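Local coordinates for oxygen-independent coproporphyrinogen III oxidase (PDB 1OLT), which catalyses the anaerobic, S-adenosylmethionine-dependent oxidative decarboxylation of two propionate groups of coproporphyrinogen III to the vinyl groups of protoporphyrinogen IX in heme biosynthesis, at residues A[87-92]-A[124-129]. Residues are numbered along the deposited sequence; the frame is centred on the assembly and turned at random.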
# COMPACT_ATOMS: atom_id res chain seq x y z
N ASP A 87 14.73 -20.40 0.26
CA ASP A 87 15.87 -20.86 -0.56
C ASP A 87 15.97 -19.99 -1.81
O ASP A 87 17.07 -19.64 -2.23
CB ASP A 87 15.80 -22.32 -0.96
CG ASP A 87 15.96 -23.27 0.19
OD1 ASP A 87 16.53 -22.90 1.24
OD2 ASP A 87 15.53 -24.47 0.12
N ALA A 88 14.84 -19.71 -2.44
CA ALA A 88 14.80 -18.89 -3.67
C ALA A 88 15.13 -17.42 -3.41
O ALA A 88 15.85 -16.82 -4.16
CB ALA A 88 13.47 -19.01 -4.34
N LEU A 89 14.61 -16.87 -2.33
CA LEU A 89 14.91 -15.50 -1.89
C LEU A 89 16.39 -15.34 -1.60
O LEU A 89 17.00 -14.35 -2.05
CB LEU A 89 14.13 -15.09 -0.67
CG LEU A 89 12.67 -14.72 -0.86
CD1 LEU A 89 12.10 -14.51 0.53
CD2 LEU A 89 12.61 -13.41 -1.68
N GLU A 90 16.99 -16.32 -0.95
CA GLU A 90 18.45 -16.31 -0.78
C GLU A 90 19.21 -16.11 -2.12
O GLU A 90 20.14 -15.33 -2.21
CB GLU A 90 18.95 -17.60 -0.11
CG GLU A 90 20.48 -17.66 0.03
CD GLU A 90 21.00 -18.88 0.85
OE1 GLU A 90 20.26 -19.86 1.07
OE2 GLU A 90 22.22 -18.89 1.24
N GLN A 91 18.83 -16.87 -3.12
CA GLN A 91 19.48 -16.79 -4.42
C GLN A 91 19.18 -15.40 -5.08
O GLN A 91 20.08 -14.73 -5.59
CB GLN A 91 19.07 -17.93 -5.32
CG GLN A 91 19.59 -19.34 -4.91
CD GLN A 91 21.04 -19.38 -4.62
OE1 GLN A 91 21.80 -18.76 -5.34
NE2 GLN A 91 21.44 -19.98 -3.49
N GLU A 92 17.95 -14.94 -4.96
CA GLU A 92 17.63 -13.61 -5.51
C GLU A 92 18.48 -12.51 -4.83
O GLU A 92 19.06 -11.64 -5.52
CB GLU A 92 16.10 -13.29 -5.43
CG GLU A 92 15.74 -12.04 -6.17
CD GLU A 92 14.21 -11.64 -6.08
OE1 GLU A 92 13.42 -12.33 -5.38
OE2 GLU A 92 13.86 -10.60 -6.70
N SER A 124 14.03 -15.19 11.27
CA SER A 124 15.44 -14.89 11.54
C SER A 124 16.33 -15.12 10.34
O SER A 124 17.29 -14.34 10.08
CB SER A 124 16.00 -15.71 12.73
OG SER A 124 15.33 -15.39 13.93
N ARG A 125 16.07 -16.22 9.64
CA ARG A 125 16.86 -16.53 8.45
C ARG A 125 16.76 -15.40 7.38
O ARG A 125 17.77 -15.01 6.79
CB ARG A 125 16.44 -17.87 7.83
CG ARG A 125 17.22 -18.27 6.57
CD ARG A 125 16.70 -19.55 5.89
NE ARG A 125 17.36 -19.71 4.60
CZ ARG A 125 16.95 -20.54 3.66
NH1 ARG A 125 15.89 -21.29 3.84
NH2 ARG A 125 17.64 -20.62 2.51
N LEU A 126 15.57 -14.95 7.09
CA LEU A 126 15.40 -13.93 6.11
C LEU A 126 16.00 -12.62 6.52
O LEU A 126 16.64 -11.96 5.69
CB LEU A 126 13.94 -13.79 5.72
CG LEU A 126 13.60 -12.77 4.65
CD1 LEU A 126 14.41 -12.92 3.37
CD2 LEU A 126 12.17 -12.84 4.36
N MET A 127 15.76 -12.20 7.77
CA MET A 127 16.33 -10.95 8.24
C MET A 127 17.86 -10.95 8.15
O MET A 127 18.49 -9.98 7.80
CB MET A 127 15.92 -10.65 9.66
CG MET A 127 14.55 -10.13 9.78
SD MET A 127 14.30 -8.61 8.77
CE MET A 127 15.72 -7.75 9.08
N LYS A 128 18.45 -12.09 8.50
CA LYS A 128 19.90 -12.28 8.48
C LYS A 128 20.43 -12.17 7.05
O LYS A 128 21.45 -11.51 6.81
CB LYS A 128 20.29 -13.62 9.14
CG LYS A 128 21.80 -13.97 9.11
CD LYS A 128 22.09 -15.37 9.71
CE LYS A 128 23.60 -15.69 9.70
NZ LYS A 128 24.01 -16.33 11.00
N LEU A 129 19.73 -12.77 6.09
CA LEU A 129 20.12 -12.64 4.67
C LEU A 129 20.11 -11.16 4.22
O LEU A 129 21.00 -10.70 3.50
CB LEU A 129 19.15 -13.38 3.77
CG LEU A 129 19.32 -14.89 3.73
CD1 LEU A 129 18.11 -15.47 3.05
CD2 LEU A 129 20.61 -15.23 3.03
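Both end nitrogens of Arg125 converge on a single carboxylate oxygen, Asp87 OD1, and one of them also holds Glu90. This salt-bridge network joins helices 80-96 and 120-133, two helices of the radical SAM core that pack on its parallel sheet. The two short segments run parallel, 3° apart, with axes 10.6 Å from each other. Arg125 spans this gap with an extended chain, its CG anti to the backbone N (chi1 180°). Arg125 NH2 meets Asp87 OD1 at 2.8 Å, on the anti lone pair of that oxygen. Arg125 NH1 reaches Asp87 OD1 at 3.1 Å, from above the carboxylate plane. Arg125 NH2 also donates to Glu90 OE1 at 3.1 Å. Both acceptors lie near the guanidinium plane, so the three bonds should restrict its rotation. The Glu90 carboxylate stands almost upright to that plane, at 82°. A leucine in place of Arg125 would probably leave the carboxylates of Asp87 and Glu90 close together without their shared positive partner. On the buried side, Leu89 CD1 touches Leu126 CD1 at 4.0 Å. Leu126 also packs on Trp110 of strand 105-112, and Leu89 on Tyr346 of helix 343-353. The aliphatic part of Glu90 also packs across the contact. Leu129 crosses it at about a right angle, with Leu129 CD1 3.9 Å from Glu90 CB and Leu129 CD2 3.9 Å from Glu90 CG.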